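Fuculose-1-phosphate aldolase (Glaciozyma antarctica, PDB 4XXF) is a zinc-binding protein of the class II aldolase and adducin (AraD-like) family, assembled as a tetramer. Local coordinates at residues T188-M199 and E234-F245. Numbering follows the deposited sequence.
Sequences TTIDSAVAWFIM and EQAGYFQASPYF
Glu234 takes four hydrogen bonds from Thr188, Ser192 and Trp196 where two helices of the AraD-like class II aldolase fold cross at 75°, with their axes 7.2 Å apart. Glu234 OE1 accepts three of them: from Thr188 N (2.8 Å, nearly straight), which comes from above the carboxylate plane, from Thr188 OG1 on the anti lone pair, and from Ser192 OG at 2.7 Å, on the syn side but tilted out of the carboxylate plane. OE2 takes the fourth, from Trp196 NE1, and lies at the edge of the indole, near its plane. The bend at chi2 (-64°) folds the glutamate chain back so that both oxygens reach these donors. Three donors on one oxygen, plus the indole N-H, probably favour the ionised carboxylate.

Close approach of the backbones rests on Gly237 and two alanines: Trp196 CH2 comes within 3.4 Å of Gly237 CA, and Ala195 CB meets Ala241 CB at 3.7 Å. Toward the N-terminal end of helix 190-199, Asp191 stacks its carboxylate on the Tyr238 ring, planes 15° apart, while OD1 also lies over a face of Phe245; Arg25 forms a salt bridge with OD1 and a cation-pi contact with Phe245. Ile198 CD1 sits over the centre of the Tyr244 ring, whose OH hydrogen-bonds to Thr41 N of the second subunit.

In the second shell, a capping box helps to place Ser192: Ser192 N donates to Thr189 OG1 at 3.0 Å, and Thr189 N returns a weak bond to Ser192 OG. One water links Thr189 OG1 to Glu234 O, donating to that carbonyl at 3.0 Å.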
ATOM      1  N   THR A 188     -10.349 -25.896 -12.473  1.00 13.42           N
ATOM      2  CA  THR A 188     -11.145 -26.395 -13.584  1.00 12.84           C
ATOM      3  C   THR A 188     -11.595 -25.240 -14.468  1.00 13.85           C
ATOM      4  O   THR A 188     -12.058 -25.465 -15.585  1.00 15.15           O
ATOM      5  CB  THR A 188     -12.373 -27.187 -13.108  1.00 14.82           C
ATOM      6  OG1 THR A 188     -13.242 -26.334 -12.351  1.00 16.25           O
ATOM      7  CG2 THR A 188     -11.944 -28.390 -12.264  1.00 14.54           C
ATOM      8  N   THR A 189     -11.463 -24.018 -13.953  1.00 13.35           N
ATOM      9  CA  THR A 189     -11.685 -22.799 -14.727  1.00 13.13           C
ATOM     10  C   THR A 189     -10.572 -21.827 -14.420  1.00 11.11           C
ATOM     11  O   THR A 189      -9.915 -21.940 -13.386  1.00 12.44           O
ATOM     12  CB  THR A 189     -13.031 -22.101 -14.422  1.00 12.51           C
ATOM     13  OG1 THR A 189     -13.092 -21.762 -13.027  1.00 13.60           O
ATOM     14  CG2 THR A 189     -14.210 -22.982 -14.809  1.00 15.72           C
ATOM     15  N   ILE A 190     -10.344 -20.881 -15.325  1.00 12.20           N
ATOM     16  CA  ILE A 190      -9.449 -19.764 -15.049  1.00 11.96           C
ATOM     17  C   ILE A 190      -9.890 -19.058 -13.771  1.00 10.97           C
ATOM     18  O   ILE A 190      -9.076 -18.738 -12.908  1.00 12.15           O
ATOM     19  CB  ILE A 190      -9.452 -18.761 -16.207  1.00 13.32           C
ATOM     20  CG1 ILE A 190      -8.885 -19.392 -17.475  1.00 15.74           C
ATOM     21  CG2 ILE A 190      -8.700 -17.484 -15.837  1.00 14.78           C
ATOM     22  CD1 ILE A 190      -9.318 -18.661 -18.733  1.00 16.41           C
ATOM     23  N   ASP A 191     -11.198 -18.860 -13.646  1.00 11.75           N
ATOM     24  CA  ASP A 191     -11.740 -18.108 -12.519  1.00 11.05           C
ATOM     25  C   ASP A 191     -11.392 -18.751 -11.184  1.00 11.82           C
ATOM     26  O   ASP A 191     -10.930 -18.077 -10.269  1.00 12.18           O
ATOM     27  CB  ASP A 191     -13.255 -18.001 -12.653  1.00 13.37           C
ATOM     28  CG  ASP A 191     -13.690 -17.345 -13.952  1.00 15.81           C
ATOM     29  OD1 ASP A 191     -14.463 -16.367 -13.895  1.00 16.13           O
ATOM     30  OD2 ASP A 191     -13.262 -17.801 -15.037  1.00 16.25           O
ATOM     31  N   SER A 192     -11.602 -20.062 -11.065  1.00 11.37           N
ATOM     32  CA  SER A 192     -11.317 -20.687  -9.783  1.00 11.50           C
ATOM     33  C   SER A 192      -9.818 -20.687  -9.491  1.00 12.46           C
ATOM     34  O   SER A 192      -9.428 -20.445  -8.357  1.00 11.65           O
ATOM     35  CB  SER A 192     -11.890 -22.107  -9.709  1.00 14.18           C
ATOM     36  OG  SER A 192     -11.259 -22.992 -10.618  1.00 13.73           O
ATOM     37  N   ALA A 193      -8.971 -20.927 -10.490  1.00 11.87           N
ATOM     38  CA  ALA A 193      -7.528 -20.857 -10.260  1.00 12.36           C
ATOM     39  C   ALA A 193      -7.115 -19.480  -9.731  1.00 10.83           C
ATOM     40  O   ALA A 193      -6.264 -19.373  -8.842  1.00 11.55           O
ATOM     41  CB  ALA A 193      -6.768 -21.174 -11.533  1.00 13.22           C
ATOM     42  N   VAL A 194      -7.724 -18.432 -10.273  1.00 11.76           N
ATOM     43  CA  VAL A 194      -7.465 -17.068  -9.840  1.00 12.12           C
ATOM     44  C   VAL A 194      -7.954 -16.837  -8.412  1.00 11.48           C
ATOM     45  O   VAL A 194      -7.220 -16.258  -7.604  1.00 11.63           O
ATOM     46  CB  VAL A 194      -8.114 -16.068 -10.808  1.00 11.26           C
ATOM     47  CG1 VAL A 194      -8.112 -14.658 -10.232  1.00 12.60           C
ATOM     48  CG2 VAL A 194      -7.370 -16.060 -12.129  1.00 12.70           C
ATOM     49  N   ALA A 195      -9.164 -17.302  -8.086  1.00 11.29           N
ATOM     50  CA  ALA A 195      -9.659 -17.176  -6.718  1.00 10.99           C
ATOM     51  C   ALA A 195      -8.705 -17.834  -5.745  1.00 10.71           C
ATOM     52  O   ALA A 195      -8.366 -17.257  -4.710  1.00 10.80           O
ATOM     53  CB  ALA A 195     -11.053 -17.790  -6.561  1.00 13.25           C
ATOM     54  N   TRP A 196      -8.251 -19.042  -6.066  1.00 11.01           N
ATOM     55  CA  TRP A 196      -7.363 -19.732  -5.137  1.00 11.10           C
ATOM     56  C   TRP A 196      -6.042 -18.980  -4.961  1.00 10.64           C
ATOM     57  O   TRP A 196      -5.509 -18.927  -3.852  1.00 11.39           O
ATOM     58  CB  TRP A 196      -7.099 -21.172  -5.575  1.00 10.64           C
ATOM     59  CG  TRP A 196      -8.321 -22.001  -5.855  1.00 11.14           C
ATOM     60  CD1 TRP A 196      -8.440 -22.931  -6.855  1.00 12.59           C
ATOM     61  CD2 TRP A 196      -9.571 -22.025  -5.134  1.00 12.25           C
ATOM     62  NE1 TRP A 196      -9.683 -23.514  -6.811  1.00 12.46           N
ATOM     63  CE2 TRP A 196     -10.399 -22.968  -5.775  1.00 11.87           C
ATOM     64  CE3 TRP A 196     -10.077 -21.335  -4.022  1.00 12.55           C
ATOM     65  CZ2 TRP A 196     -11.684 -23.266  -5.327  1.00 12.03           C
ATOM     66  CZ3 TRP A 196     -11.362 -21.626  -3.584  1.00 12.42           C
ATOM     67  CH2 TRP A 196     -12.154 -22.574  -4.243  1.00 12.82           C
ATOM     68  N   PHE A 197      -5.523 -18.377  -6.027  1.00 10.81           N
ATOM     69  CA  PHE A 197      -4.281 -17.620  -5.898  1.00  9.40           C
ATOM     70  C   PHE A 197      -4.486 -16.382  -5.025  1.00  9.62           C
ATOM     71  O   PHE A 197      -3.687 -16.114  -4.124  1.00 11.09           O
ATOM     72  CB  PHE A 197      -3.718 -17.221  -7.270  1.00 10.56           C
ATOM     73  CG  PHE A 197      -2.265 -16.854  -7.218  1.00 11.07           C
ATOM     74  CD1 PHE A 197      -1.868 -15.603  -6.762  1.00 11.79           C
ATOM     75  CD2 PHE A 197      -1.290 -17.760  -7.583  1.00 11.48           C
ATOM     76  CE1 PHE A 197      -0.526 -15.270  -6.670  1.00 12.12           C
ATOM     77  CE2 PHE A 197       0.049 -17.412  -7.517  1.00 12.77           C
ATOM     78  CZ  PHE A 197       0.427 -16.171  -7.054  1.00 12.34           C
ATOM     79  N   ILE A 198      -5.542 -15.616  -5.288  1.00 10.02           N
ATOM     80  CA  ILE A 198      -5.846 -14.432  -4.485  1.00 10.85           C
ATOM     81  C   ILE A 198      -6.007 -14.805  -3.011  1.00 10.09           C
ATOM     82  O   ILE A 198      -5.478 -14.130  -2.113  1.00 11.08           O
ATOM     83  CB  ILE A 198      -7.128 -13.733  -4.991  1.00  9.80           C
ATOM     84  CG1 ILE A 198      -6.870 -13.076  -6.347  1.00 12.16           C
ATOM     85  CG2 ILE A 198      -7.607 -12.680  -4.004  1.00 12.86           C
ATOM     86  CD1 ILE A 198      -8.163 -12.686  -7.083  1.00 12.13           C
ATOM     87  N   MET A 199      -6.750 -15.877  -2.751  1.00 10.32           N
ATOM     88  CA  MET A 199      -7.012 -16.276  -1.375  1.00 10.39           C
ATOM     89  C   MET A 199      -5.766 -16.808  -0.692  1.00 10.59           C
ATOM     90  O   MET A 199      -5.574 -16.582   0.507  1.00 11.03           O
ATOM     91  CB  MET A 199      -8.146 -17.302  -1.322  1.00 10.95           C
ATOM     92  CG  MET A 199      -9.478 -16.706  -1.779  1.00 11.33           C
ATOM     93  SD  MET A 199     -10.829 -17.905  -1.751  1.00 13.59           S
ATOM     94  CE  MET A 199     -11.175 -17.985   0.008  1.00 18.16           C
ATOM     95  N   GLU A 234     -14.986 -26.212  -6.593  1.00 17.52           N
ATOM     96  CA  GLU A 234     -14.692 -25.438  -7.794  1.00 16.44           C
ATOM     97  C   GLU A 234     -15.755 -24.410  -8.155  1.00 15.72           C
ATOM     98  O   GLU A 234     -15.415 -23.321  -8.606  1.00 15.31           O
ATOM     99  CB  GLU A 234     -14.434 -26.389  -8.963  1.00 17.24           C
ATOM    100  CG  GLU A 234     -13.081 -27.106  -8.848  1.00 17.77           C
ATOM    101  CD  GLU A 234     -11.923 -26.126  -8.931  1.00 18.73           C
ATOM    102  OE1 GLU A 234     -11.720 -25.561 -10.024  1.00 16.89           O
ATOM    103  OE2 GLU A 234     -11.228 -25.908  -7.908  1.00 17.49           O
ATOM    104  N   GLN A 235     -17.031 -24.721  -7.935  1.00 16.54           N
ATOM    105  CA  GLN A 235     -18.076 -23.722  -8.155  1.00 18.51           C
ATOM    106  C   GLN A 235     -17.941 -22.552  -7.182  1.00 15.84           C
ATOM    107  O   GLN A 235     -18.147 -21.397  -7.557  1.00 16.26           O
ATOM    108  CB  GLN A 235     -19.466 -24.341  -8.034  1.00 21.18           C
ATOM    109  CG  GLN A 235     -19.871 -25.168  -9.233  1.00 25.46           C
ATOM    110  CD  GLN A 235     -21.241 -25.780  -9.059  1.00 37.38           C
ATOM    111  OE1 GLN A 235     -21.369 -26.952  -8.703  1.00 40.45           O
ATOM    112  NE2 GLN A 235     -22.279 -24.987  -9.299  1.00 40.48           N
ATOM    113  N   ALA A 236     -17.606 -22.842  -5.928  1.00 15.53           N
ATOM    114  CA  ALA A 236     -17.357 -21.770  -4.965  1.00 14.90           C
ATOM    115  C   ALA A 236     -16.171 -20.910  -5.383  1.00 15.41           C
ATOM    116  O   ALA A 236     -16.197 -19.691  -5.220  1.00 14.52           O
ATOM    117  CB  ALA A 236     -17.125 -22.336  -3.570  1.00 16.61           C
ATOM    118  N   GLY A 237     -15.140 -21.541  -5.936  1.00 13.65           N
ATOM    119  CA  GLY A 237     -13.999 -20.800  -6.443  1.00 14.20           C
ATOM    120  C   GLY A 237     -14.381 -19.853  -7.558  1.00 13.73           C
ATOM    121  O   GLY A 237     -13.975 -18.691  -7.569  1.00 14.09           O
ATOM    122  N   TYR A 238     -15.186 -20.357  -8.492  1.00 12.48           N
ATOM    123  CA  TYR A 238     -15.676 -19.538  -9.589  1.00 12.91           C
ATOM    124  C   TYR A 238     -16.374 -18.286  -9.044  1.00 12.66           C
ATOM    125  O   TYR A 238     -16.108 -17.157  -9.465  1.00 13.33           O
ATOM    126  CB  TYR A 238     -16.633 -20.352 -10.483  1.00 14.75           C
ATOM    127  CG  TYR A 238     -16.892 -19.685 -11.811  1.00 14.14           C
ATOM    128  CD1 TYR A 238     -17.871 -18.709 -11.951  1.00 14.95           C
ATOM    129  CD2 TYR A 238     -16.109 -19.991 -12.907  1.00 14.98           C
ATOM    130  CE1 TYR A 238     -18.076 -18.071 -13.166  1.00 14.32           C
ATOM    131  CE2 TYR A 238     -16.300 -19.365 -14.116  1.00 15.19           C
ATOM    132  CZ  TYR A 238     -17.275 -18.407 -14.241  1.00 15.05           C
ATOM    133  OH  TYR A 238     -17.427 -17.792 -15.464  1.00 17.49           O
ATOM    134  N   PHE A 239     -17.266 -18.489  -8.086  1.00 13.03           N
ATOM    135  CA  PHE A 239     -18.035 -17.378  -7.535  1.00 12.70           C
ATOM    136  C   PHE A 239     -17.148 -16.416  -6.729  1.00 13.16           C
ATOM    137  O   PHE A 239     -17.291 -15.187  -6.814  1.00 12.73           O
ATOM    138  CB  PHE A 239     -19.172 -17.926  -6.668  1.00 14.32           C
ATOM    139  CG  PHE A 239     -20.207 -16.906  -6.297  1.00 14.12           C
ATOM    140  CD1 PHE A 239     -21.006 -16.327  -7.269  1.00 17.25           C
ATOM    141  CD2 PHE A 239     -20.413 -16.556  -4.975  1.00 19.10           C
ATOM    142  CE1 PHE A 239     -21.974 -15.391  -6.926  1.00 18.73           C
ATOM    143  CE2 PHE A 239     -21.382 -15.622  -4.628  1.00 19.20           C
ATOM    144  CZ  PHE A 239     -22.162 -15.049  -5.610  1.00 17.29           C
ATOM    145  N   GLN A 240     -16.218 -16.963  -5.957  1.00 13.21           N
ATOM    146  CA  GLN A 240     -15.353 -16.128  -5.129  1.00 13.78           C
ATOM    147  C   GLN A 240     -14.427 -15.226  -5.970  1.00 12.54           C
ATOM    148  O   GLN A 240     -14.056 -14.139  -5.520  1.00 12.90           O
ATOM    149  CB  GLN A 240     -14.545 -17.006  -4.164  1.00 13.85           C
ATOM    150  CG  GLN A 240     -15.367 -17.502  -2.969  1.00 14.26           C
ATOM    151  CD  GLN A 240     -14.692 -18.618  -2.181  1.00 15.35           C
ATOM    152  OE1 GLN A 240     -14.454 -19.714  -2.698  1.00 19.31           O
ATOM    153  NE2 GLN A 240     -14.391 -18.348  -0.921  1.00 14.99           N
ATOM    154  N   ALA A 241     -14.096 -15.646  -7.190  1.00 11.45           N
ATOM    155  CA  ALA A 241     -13.294 -14.820  -8.093  1.00 11.39           C
ATOM    156  C   ALA A 241     -14.117 -13.729  -8.765  1.00 12.02           C
ATOM    157  O   ALA A 241     -13.547 -12.753  -9.253  1.00 12.12           O
ATOM    158  CB  ALA A 241     -12.640 -15.682  -9.173  1.00 15.38           C
ATOM    159  N   SER A 242     -15.440 -13.885  -8.823  1.00 11.55           N
ATOM    160  CA  SER A 242     -16.238 -13.047  -9.722  1.00 11.41           C
ATOM    161  C   SER A 242     -16.123 -11.522  -9.502  1.00 11.97           C
ATOM    162  O   SER A 242     -16.042 -10.800 -10.488  1.00 12.03           O
ATOM    163  CB  SER A 242     -17.711 -13.499  -9.700  1.00 12.89           C
ATOM    164  OG  SER A 242     -18.335 -13.343  -8.443  1.00 13.37           O
ATOM    165  N   PRO A 243     -16.059 -11.027  -8.249  1.00 11.30           N
ATOM    166  CA  PRO A 243     -15.943  -9.563  -8.138  1.00 11.70           C
ATOM    167  C   PRO A 243     -14.629  -9.020  -8.719  1.00 13.03           C
ATOM    168  O   PRO A 243     -14.613  -7.897  -9.226  1.00 11.92           O
ATOM    169  CB  PRO A 243     -16.031  -9.303  -6.625  1.00 13.00           C
ATOM    170  CG  PRO A 243     -15.820 -10.620  -5.969  1.00 17.38           C
ATOM    171  CD  PRO A 243     -16.248 -11.674  -6.936  1.00 12.48           C
ATOM    172  N   TYR A 244     -13.558  -9.809  -8.694  1.00 11.29           N
ATOM    173  CA  TYR A 244     -12.283  -9.334  -9.231  1.00 11.02           C
ATOM    174  C   TYR A 244     -12.372  -9.183 -10.747  1.00 10.31           C
ATOM    175  O   TYR A 244     -11.825  -8.232 -11.320  1.00 11.07           O
ATOM    176  CB  TYR A 244     -11.134 -10.279  -8.840  1.00 11.08           C
ATOM    177  CG  TYR A 244     -10.959 -10.396  -7.343  1.00 10.62           C
ATOM    178  CD1 TYR A 244     -10.169  -9.494  -6.633  1.00 11.45           C
ATOM    179  CD2 TYR A 244     -11.605 -11.402  -6.631  1.00 11.51           C
ATOM    180  CE1 TYR A 244     -10.035  -9.596  -5.243  1.00 12.82           C
ATOM    181  CE2 TYR A 244     -11.478 -11.509  -5.273  1.00 12.03           C
ATOM    182  CZ  TYR A 244     -10.700 -10.615  -4.575  1.00 12.29           C
ATOM    183  OH  TYR A 244     -10.585 -10.744  -3.216  1.00 13.67           O
ATOM    184  N   PHE A 245     -13.059 -10.112 -11.410  1.00 10.17           N
ATOM    185  CA  PHE A 245     -13.269  -9.987 -12.846  1.00 10.55           C
ATOM    186  C   PHE A 245     -14.219  -8.852 -13.195  1.00 11.69           C
ATOM    187  O   PHE A 245     -14.004  -8.152 -14.183  1.00 11.53           O
ATOM    188  CB  PHE A 245     -13.778 -11.318 -13.427  1.00 10.79           C
ATOM    189  CG  PHE A 245     -12.698 -12.370 -13.536  1.00 10.90           C
ATOM    190  CD1 PHE A 245     -11.882 -12.407 -14.658  1.00 11.70           C
ATOM    191  CD2 PHE A 245     -12.463 -13.281 -12.506  1.00 12.78           C
ATOM    192  CE1 PHE A 245     -10.870 -13.361 -14.778  1.00 11.87           C
ATOM    193  CE2 PHE A 245     -11.448 -14.241 -12.620  1.00 13.04           C
ATOM    194  CZ  PHE A 245     -10.642 -14.266 -13.760  1.00 11.68           C
TER
HETATM  195  O   HOH W   1     -14.632 -23.510 -11.502  1.00 17.70           O
HETATM  196  O   HOH W   2     -15.871 -15.547 -11.755  1.00 14.66           O
HETATM  197  O   HOH W   3     -15.122 -18.162 -17.087  0.62 60.03           O